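Local atomic coordinates of glycosyl hydrolase, family 8 (Clostridium perfringens, PDB entry 3REN), a protein that probably hydrolyses alpha-1,4-glucosidic linkages as a novel alpha-amylase related to glycosyl hydrolase family 8. Residues 169-181 with 190-202. Residues are numbered along the deposited sequence; the frame is centred on the assembly and turned at random.
Sequences TTLCYLDLPTMKL and EGIYEKSNSIIEN. With EDO (1,2-ethanediol), chain K.
The selenium of Met179, a selenomethionine, lies against the hydroxyl of Ser196, with SE and OG 3.2 Å apart and CE of Met179 equally near. That hydroxyl is turned back onto its own helix: with OG beside the backbone N (chi1 -61°), it donates to Ile192 O at 2.8 Å from above the carbonyl plane. Ile192 O thus takes two donors, Ser196 N and OG; the OG bond spends the serine's hydrogen within its helix and lets it sit among apolar groups, with Leu174 CD2 3.6 Å from its OG. Tyr193, its CG anti to the backbone N (chi1 -177°), reaches across to helix 176-181. Leu176 O lies in the ring plane at the edge, 3.5 Å from CE2 of Tyr193, while the Leu176 side chain crosses the tyrosine at about a right angle. The tyrosine hydroxyl bonds to Glu246, and a water links it to Lys180 NZ. Beyond Leu176, whose CD2 touches Asn197 OD1, an oxygen bonded to Arg241, the contact becomes largely aliphatic. In one of its two conformers, Ile200 slides past Leu171 and Leu174 in the opposite direction, CD1 touching Leu171 CG (3.6 Å) and Leu174 CD1 (3.7 Å); Ile199 CG2 meets the same leucines. Asp175 N-caps the outgoing helix through a weak bond from Thr178 N. The two helix segments run nearly antiparallel, at 158° with axes 8.9 Å apart, forming a helical hairpin of the (alpha/alpha)6-barrel.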
ATOM      1  N   THR A 169      -3.895 -15.464   6.069  1.00 19.21           N
ATOM      2  CA  THR A 169      -3.378 -14.169   6.458  1.00 19.21           C
ATOM      3  C   THR A 169      -2.130 -13.859   5.627  1.00 18.50           C
ATOM      4  O   THR A 169      -1.074 -14.472   5.815  1.00 19.07           O
ATOM      5  CB  THR A 169      -3.039 -14.184   7.973  1.00 19.50           C
ATOM      6  OG1 THR A 169      -4.237 -14.468   8.690  1.00 23.25           O
ATOM      7  CG2 THR A 169      -2.465 -12.843   8.494  1.00 20.75           C
ATOM      8  N   THR A 170      -2.247 -12.901   4.726  1.00 16.18           N
ATOM      9  CA  THR A 170      -1.097 -12.450   3.950  1.00 15.66           C
ATOM     10  C   THR A 170      -0.300 -11.558   4.881  1.00 14.86           C
ATOM     11  O   THR A 170      -0.871 -10.727   5.570  1.00 15.55           O
ATOM     12  CB  THR A 170      -1.631 -11.770   2.704  1.00 15.25           C
ATOM     13  OG1 THR A 170      -2.468 -12.734   2.063  1.00 18.06           O
ATOM     14  CG2 THR A 170      -0.538 -11.343   1.733  1.00 14.75           C
ATOM     15  N   LEU A 171       1.006 -11.754   4.964  1.00 13.83           N
ATOM     16  CA  LEU A 171       1.786 -11.008   5.934  1.00 13.50           C
ATOM     17  C   LEU A 171       1.788  -9.495   5.707  1.00 13.88           C
ATOM     18  O   LEU A 171       1.802  -8.747   6.688  1.00 13.95           O
ATOM     19  CB  LEU A 171       3.234 -11.535   6.054  1.00 12.16           C
ATOM     20  CG  LEU A 171       3.448 -12.636   7.107  1.00 12.86           C
ATOM     21  CD1 LEU A 171       2.711 -13.915   6.623  1.00  8.23           C
ATOM     22  CD2 LEU A 171       4.930 -12.939   7.329  1.00 11.72           C
ATOM     23  N   CYS A 172       1.756  -9.054   4.445  1.00 13.37           N
ATOM     24  CA  CYS A 172       1.684  -7.604   4.151  1.00 14.50           C
ATOM     25  C   CYS A 172       0.368  -6.935   4.636  1.00 14.98           C
ATOM     26  O   CYS A 172       0.324  -5.709   4.744  1.00 15.38           O
ATOM     27  CB  CYS A 172       1.907  -7.300   2.659  1.00 13.57           C
ATOM     28  SG  CYS A 172       0.644  -7.887   1.556  1.00 16.25           S
ATOM     29  N   TYR A 173      -0.675  -7.731   4.882  1.00 14.52           N
ATOM     30  CA  TYR A 173      -1.939  -7.240   5.490  1.00 15.22           C
ATOM     31  C   TYR A 173      -1.779  -6.890   6.971  1.00 15.37           C
ATOM     32  O   TYR A 173      -2.636  -6.202   7.535  1.00 17.33           O
ATOM     33  CB  TYR A 173      -3.029  -8.302   5.422  1.00 14.81           C
ATOM     34  CG  TYR A 173      -3.756  -8.425   4.095  1.00 15.33           C
ATOM     35  CD1 TYR A 173      -3.070  -8.405   2.888  1.00 14.17           C
ATOM     36  CD2 TYR A 173      -5.136  -8.613   4.064  1.00 14.98           C
ATOM     37  CE1 TYR A 173      -3.753  -8.547   1.693  1.00 17.59           C
ATOM     38  CE2 TYR A 173      -5.817  -8.757   2.885  1.00 14.76           C
ATOM     39  CZ  TYR A 173      -5.123  -8.720   1.709  1.00 18.10           C
ATOM     40  OH  TYR A 173      -5.805  -8.877   0.520  1.00 24.03           O
ATOM     41  N   LEU A 174      -0.732  -7.392   7.613  1.00 15.07           N
ATOM     42  CA  LEU A 174      -0.553  -7.168   9.057  1.00 16.17           C
ATOM     43  C   LEU A 174       0.085  -5.804   9.307  1.00 17.50           C
ATOM     44  O   LEU A 174       1.320  -5.686   9.495  1.00 17.71           O
ATOM     45  CB  LEU A 174       0.238  -8.306   9.719  1.00 15.86           C
ATOM     46  CG  LEU A 174      -0.449  -9.663   9.544  1.00 15.95           C
ATOM     47  CD1 LEU A 174       0.522 -10.735   9.946  1.00 16.21           C
ATOM     48  CD2 LEU A 174      -1.756  -9.743  10.343  1.00 16.86           C
ATOM     49  N   ASP A 175      -0.786  -4.778   9.285  1.00 17.10           N
ATOM     50  CA  ASP A 175      -0.404  -3.378   9.340  1.00 16.80           C
ATOM     51  C   ASP A 175      -0.101  -3.012  10.799  1.00 16.65           C
ATOM     52  O   ASP A 175      -0.921  -2.430  11.495  1.00 16.34           O
ATOM     53  CB  ASP A 175      -1.596  -2.579   8.825  1.00 17.39           C
ATOM     54  CG  ASP A 175      -1.288  -1.126   8.545  1.00 19.00           C
ATOM     55  OD1 ASP A 175      -0.306  -0.569   9.081  1.00 19.90           O
ATOM     56  OD2 ASP A 175      -2.082  -0.517   7.777  1.00 22.31           O
ATOM     57  N   LEU A 176       1.101  -3.303  11.206  1.00 16.44           N
ATOM     58  CA  LEU A 176       1.531  -3.082  12.548  1.00 17.21           C
ATOM     59  C   LEU A 176       1.361  -1.628  12.990  1.00 16.70           C
ATOM     60  O   LEU A 176       0.941  -1.427  14.072  1.00 17.26           O
ATOM     61  CB  LEU A 176       2.993  -3.478  12.721  1.00 18.37           C
ATOM     62  CG  LEU A 176       3.336  -4.885  13.178  1.00 19.72           C
ATOM     63  CD1 LEU A 176       2.317  -5.866  12.997  1.00 21.82           C
ATOM     64  CD2 LEU A 176       4.736  -5.387  13.050  1.00 18.81           C
ATOM     65  N   PRO A 177       1.671  -0.647  12.155  1.00 16.25           N
ATOM     66  CA  PRO A 177       1.518   0.745  12.592  1.00 16.91           C
ATOM     67  C   PRO A 177       0.074   1.091  12.937  1.00 16.02           C
ATOM     68  O   PRO A 177      -0.155   1.782  13.923  1.00 16.07           O
ATOM     69  CB  PRO A 177       2.003   1.580  11.377  1.00 16.14           C
ATOM     70  CG  PRO A 177       2.928   0.635  10.686  1.00 17.58           C
ATOM     71  CD  PRO A 177       2.283  -0.719  10.823  1.00 15.54           C
ATOM     72  N   THR A 178      -0.878   0.620  12.140  1.00 15.82           N
ATOM     73  CA  THR A 178      -2.283   0.864  12.426  1.00 15.29           C
ATOM     74  C   THR A 178      -2.664   0.165  13.748  1.00 15.59           C
ATOM     75  O   THR A 178      -3.354   0.745  14.585  1.00 15.75           O
ATOM     76  CB  THR A 178      -3.156   0.360  11.261  1.00 16.46           C
ATOM     77  OG1 THR A 178      -2.755   1.011  10.035  1.00 16.82           O
ATOM     78  CG2 THR A 178      -4.619   0.637  11.533  1.00 13.32           C
HETATM   79  N   MSE A 179      -2.211  -1.072  13.948  1.00 14.27           N
HETATM   80  CA  MSE A 179      -2.553  -1.807  15.177  1.00 15.19           C
HETATM   81  C   MSE A 179      -1.970  -1.123  16.427  1.00 16.05           C
HETATM   82  O   MSE A 179      -2.579  -1.141  17.495  1.00 16.95           O
HETATM   83  CB  MSE A 179      -2.133  -3.287  15.114  1.00 13.56           C
HETATM   84  CG  MSE A 179      -2.910  -4.076  14.073  1.00 14.27           C
HETATM   85 SE   MSE A 179      -1.939  -5.726  13.735  1.00 15.96          SE
HETATM   86  CE  MSE A 179      -2.967  -6.495  12.284  1.00 15.72           C
ATOM     87  N   LYS A 180      -0.773  -0.575  16.294  1.00 17.55           N
ATOM     88  CA  LYS A 180      -0.160   0.229  17.332  1.00 18.77           C
ATOM     89  C   LYS A 180      -1.016   1.470  17.603  1.00 19.91           C
ATOM     90  O   LYS A 180      -1.403   1.710  18.742  1.00 20.57           O
ATOM     91  CB  LYS A 180       1.219   0.679  16.887  1.00 19.43           C
ATOM     92  CG  LYS A 180       1.955   1.544  17.927  1.00 21.80           C
ATOM     93  CD  LYS A 180       3.435   1.431  17.727  1.00 24.16           C
ATOM     94  CE  LYS A 180       4.151   2.264  18.770  1.00 25.72           C
ATOM     95  NZ  LYS A 180       5.585   1.972  18.677  1.00 27.59           N
ATOM     96  N   LEU A 181      -1.397   2.203  16.591  1.00 19.98           N
ATOM     97  CA  LEU A 181      -2.241   3.339  16.843  1.00 21.91           C
ATOM     98  C   LEU A 181      -3.548   2.910  17.532  1.00 21.71           C
ATOM     99  O   LEU A 181      -3.942   3.500  18.498  1.00 21.67           O
ATOM    100  CB  LEU A 181      -2.584   4.007  15.554  1.00 21.97           C
ATOM    101  CG  LEU A 181      -1.701   5.097  15.029  1.00 24.73           C
ATOM    102  CD1 LEU A 181      -0.608   5.527  15.874  1.00 28.58           C
ATOM    103  CD2 LEU A 181      -1.436   5.118  13.629  1.00 25.23           C
ATOM    104  N   GLU A 190      -3.714  -4.636  21.606  1.00 22.19           N
ATOM    105  CA  GLU A 190      -2.353  -5.091  21.985  1.00 21.42           C
ATOM    106  C   GLU A 190      -2.139  -6.551  21.681  1.00 21.17           C
ATOM    107  O   GLU A 190      -1.071  -6.948  21.174  1.00 20.63           O
ATOM    108  CB  GLU A 190      -2.063  -4.842  23.470  1.00 22.36           C
ATOM    109  CG  GLU A 190      -1.973  -3.357  23.800  1.00 25.18           C
ATOM    110  CD  GLU A 190      -1.665  -3.076  25.268  1.00 32.06           C
ATOM    111  OE1 GLU A 190      -1.608  -4.036  26.099  1.00 32.40           O
ATOM    112  OE2 GLU A 190      -1.466  -1.869  25.571  1.00 34.27           O
ATOM    113  N   GLY A 191      -3.152  -7.357  22.001  1.00 19.80           N
ATOM    114  CA  GLY A 191      -3.110  -8.772  21.697  1.00 18.93           C
ATOM    115  C   GLY A 191      -3.041  -9.016  20.195  1.00 18.45           C
ATOM    116  O   GLY A 191      -2.353  -9.935  19.740  1.00 17.78           O
ATOM    117  N   ILE A 192      -3.766  -8.208  19.423  1.00 17.81           N
ATOM    118  CA  ILE A 192      -3.758  -8.354  17.961  1.00 17.61           C
ATOM    119  C   ILE A 192      -2.382  -7.989  17.415  1.00 16.52           C
ATOM    120  O   ILE A 192      -1.841  -8.730  16.588  1.00 16.49           O
ATOM    121  CB  ILE A 192      -4.843  -7.472  17.250  1.00 17.10           C
ATOM    122  CG1 ILE A 192      -6.251  -7.800  17.777  1.00 20.94           C
ATOM    123  CG2 ILE A 192      -4.817  -7.719  15.786  1.00 16.39           C
ATOM    124  CD1 ILE A 192      -6.788  -9.110  17.263  1.00 19.23           C
ATOM    125  N   TYR A 193      -1.839  -6.841  17.869  1.00 16.78           N
ATOM    126  CA  TYR A 193      -0.480  -6.422  17.532  1.00 17.26           C
ATOM    127  C   TYR A 193       0.554  -7.502  17.847  1.00 17.37           C
ATOM    128  O   TYR A 193       1.423  -7.788  17.005  1.00 17.15           O
ATOM    129  CB  TYR A 193      -0.071  -5.108  18.247  1.00 16.55           C
ATOM    130  CG  TYR A 193       1.320  -4.610  17.846  1.00 18.88           C
ATOM    131  CD1 TYR A 193       2.480  -5.160  18.402  1.00 18.30           C
ATOM    132  CD2 TYR A 193       1.469  -3.586  16.901  1.00 18.44           C
ATOM    133  CE1 TYR A 193       3.719  -4.711  18.041  1.00 17.72           C
ATOM    134  CE2 TYR A 193       2.712  -3.129  16.534  1.00 18.44           C
ATOM    135  CZ  TYR A 193       3.830  -3.688  17.105  1.00 20.71           C
ATOM    136  OH  TYR A 193       5.068  -3.214  16.753  1.00 22.45           O
ATOM    137  N   GLU A 194       0.476  -8.077  19.049  1.00 17.84           N
ATOM    138  CA  GLU A 194       1.433  -9.111  19.505  1.00 19.60           C
ATOM    139  C   GLU A 194       1.359 -10.385  18.645  1.00 19.17           C
ATOM    140  O   GLU A 194       2.394 -10.940  18.269  1.00 18.67           O
ATOM    141  CB  GLU A 194       1.244  -9.486  20.982  1.00 20.18           C
ATOM    142  CG  GLU A 194       1.472  -8.352  21.995  1.00 27.30           C
ATOM    143  CD  GLU A 194       2.936  -7.864  22.085  1.00 36.80           C
ATOM    144  OE1 GLU A 194       3.863  -8.706  22.213  1.00 39.73           O
ATOM    145  OE2 GLU A 194       3.165  -6.626  22.054  1.00 41.65           O
ATOM    146  N   LYS A 195       0.145 -10.840  18.333  1.00 18.43           N
ATOM    147  CA  LYS A 195      -0.014 -11.999  17.452  1.00 18.07           C
ATOM    148  C   LYS A 195       0.479 -11.740  16.015  1.00 17.64           C
ATOM    149  O   LYS A 195       1.246 -12.543  15.461  1.00 17.13           O
ATOM    150  CB  LYS A 195      -1.444 -12.522  17.467  1.00 18.96           C
ATOM    151  CG  LYS A 195      -1.719 -13.706  16.501  1.00 20.88           C
ATOM    152  CD  LYS A 195      -0.944 -14.990  16.889  1.00 25.78           C
ATOM    153  CE  LYS A 195      -1.419 -16.191  16.070  1.00 25.91           C
ATOM    154  NZ  LYS A 195      -0.468 -17.348  16.116  1.00 30.19           N
ATOM    155  N   SER A 196       0.040 -10.627  15.433  1.00 17.38           N
ATOM    156  CA  SER A 196       0.512 -10.144  14.129  1.00 16.79           C
ATOM    157  C   SER A 196       2.039 -10.077  14.042  1.00 17.52           C
ATOM    158  O   SER A 196       2.653 -10.625  13.104  1.00 16.17           O
ATOM    159  CB  SER A 196      -0.085  -8.753  13.851  1.00 16.81           C
ATOM    160  OG  SER A 196      -1.503  -8.859  13.808  1.00 13.90           O
ATOM    161  N   ASN A 197       2.653  -9.440  15.032  1.00 17.13           N
ATOM    162  CA  ASN A 197       4.081  -9.297  15.027  1.00 17.98           C
ATOM    163  C   ASN A 197       4.777 -10.679  15.127  1.00 18.46           C
ATOM    164  O   ASN A 197       5.804 -10.931  14.468  1.00 17.57           O
ATOM    165  CB  ASN A 197       4.543  -8.361  16.150  1.00 17.23           C
ATOM    166  CG  ASN A 197       5.994  -7.957  15.989  1.00 19.42           C
ATOM    167  OD1 ASN A 197       6.421  -7.517  14.897  1.00 17.17           O
ATOM    168  ND2 ASN A 197       6.780  -8.132  17.060  1.00 17.41           N
ATOM    169  N   SER A 198       4.173 -11.572  15.910  1.00 18.43           N
ATOM    170  CA  SER A 198       4.689 -12.940  16.051  1.00 19.16           C
ATOM    171  C   SER A 198       4.605 -13.695  14.728  1.00 18.03           C
ATOM    172  O   SER A 198       5.528 -14.401  14.374  1.00 18.00           O
ATOM    173  CB  SER A 198       3.986 -13.678  17.190  1.00 19.55           C
ATOM    174  OG  SER A 198       4.173 -15.078  17.076  1.00 24.46           O
ATOM    175  N   ILE A 199       3.517 -13.507  13.985  1.00 17.03           N
ATOM    176  CA  ILE A 199       3.374 -14.078  12.646  1.00 16.28           C
ATOM    177  C   ILE A 199       4.504 -13.573  11.724  1.00 17.10           C
ATOM    178  O   ILE A 199       5.159 -14.368  11.037  1.00 17.18           O
ATOM    179  CB  ILE A 199       1.967 -13.786  12.047  1.00 15.07           C
ATOM    180  CG1 ILE A 199       0.882 -14.483  12.864  1.00 14.99           C
ATOM    181  CG2 ILE A 199       1.859 -14.243  10.642  1.00 13.82           C
ATOM    182  CD1 ILE A 199      -0.588 -14.146  12.445  1.00 10.82           C
ATOM    183  N   ILE A 200       4.747 -12.257  11.723  1.00 16.35           N
ATOM    184  CA  ILE A 200       5.820 -11.669  10.926  0.50 16.53           C
ATOM    185  C   ILE A 200       7.155 -12.266  11.342  1.00 16.54           C
ATOM    186  O   ILE A 200       7.918 -12.790  10.514  1.00 18.10           O
ATOM    187  CB  ILE A 200       5.910 -10.117  11.106  0.50 16.17           C
ATOM    188  CG1 ILE A 200       4.614  -9.427  10.684  0.50 16.31           C
ATOM    189  CG2 ILE A 200       7.105  -9.558  10.342  0.50 14.53           C
ATOM    190  CD1 ILE A 200       4.086  -9.900   9.390  0.50 15.11           C
ATOM    191  N   GLU A 201       7.440 -12.193  12.633  1.00 17.53           N
ATOM    192  CA  GLU A 201       8.746 -12.631  13.160  1.00 18.23           C
ATOM    193  C   GLU A 201       9.084 -14.102  12.905  1.00 18.97           C
ATOM    194  O   GLU A 201      10.242 -14.436  12.664  1.00 19.65           O
ATOM    195  CB  GLU A 201       8.900 -12.270  14.642  1.00 18.52           C
ATOM    196  CG  GLU A 201       9.375 -10.844  14.840  1.00 18.98           C
ATOM    197  CD  GLU A 201       9.411 -10.393  16.300  1.00 21.42           C
ATOM    198  OE1 GLU A 201       9.025 -11.182  17.177  1.00 24.19           O
ATOM    199  OE2 GLU A 201       9.814  -9.227  16.580  1.00 23.04           O
ATOM    200  N   ASN A 202       8.070 -14.962  12.915  1.00 18.70           N
ATOM    201  CA  ASN A 202       8.253 -16.368  12.623  1.00 18.76           C
ATOM    202  C   ASN A 202       8.231 -16.688  11.126  1.00 18.56           C
ATOM    203  O   ASN A 202       8.361 -17.859  10.721  1.00 18.07           O
ATOM    204  CB  ASN A 202       7.214 -17.224  13.365  1.00 18.67           C
ATOM    205  CG  ASN A 202       7.454 -17.248  14.887  1.00 20.96           C
ATOM    206  OD1 ASN A 202       8.540 -17.562  15.337  1.00 19.73           O
ATOM    207  ND2 ASN A 202       6.436 -16.903  15.664  1.00 24.54           N
TER
HETATM  208  C1  EDO K 378       2.326 -17.510  14.844  1.00 32.46           C
HETATM  209  O1  EDO K 378       2.691 -16.487  15.772  1.00 30.56           O
HETATM  210  C2  EDO K 378       3.516 -17.885  13.973  1.00 31.22           C
HETATM  211  O2  EDO K 378       4.194 -18.933  14.660  1.00 37.29           O
HETATM  212  O   HOH W   1       5.650  -1.218  19.149  1.00 40.22           O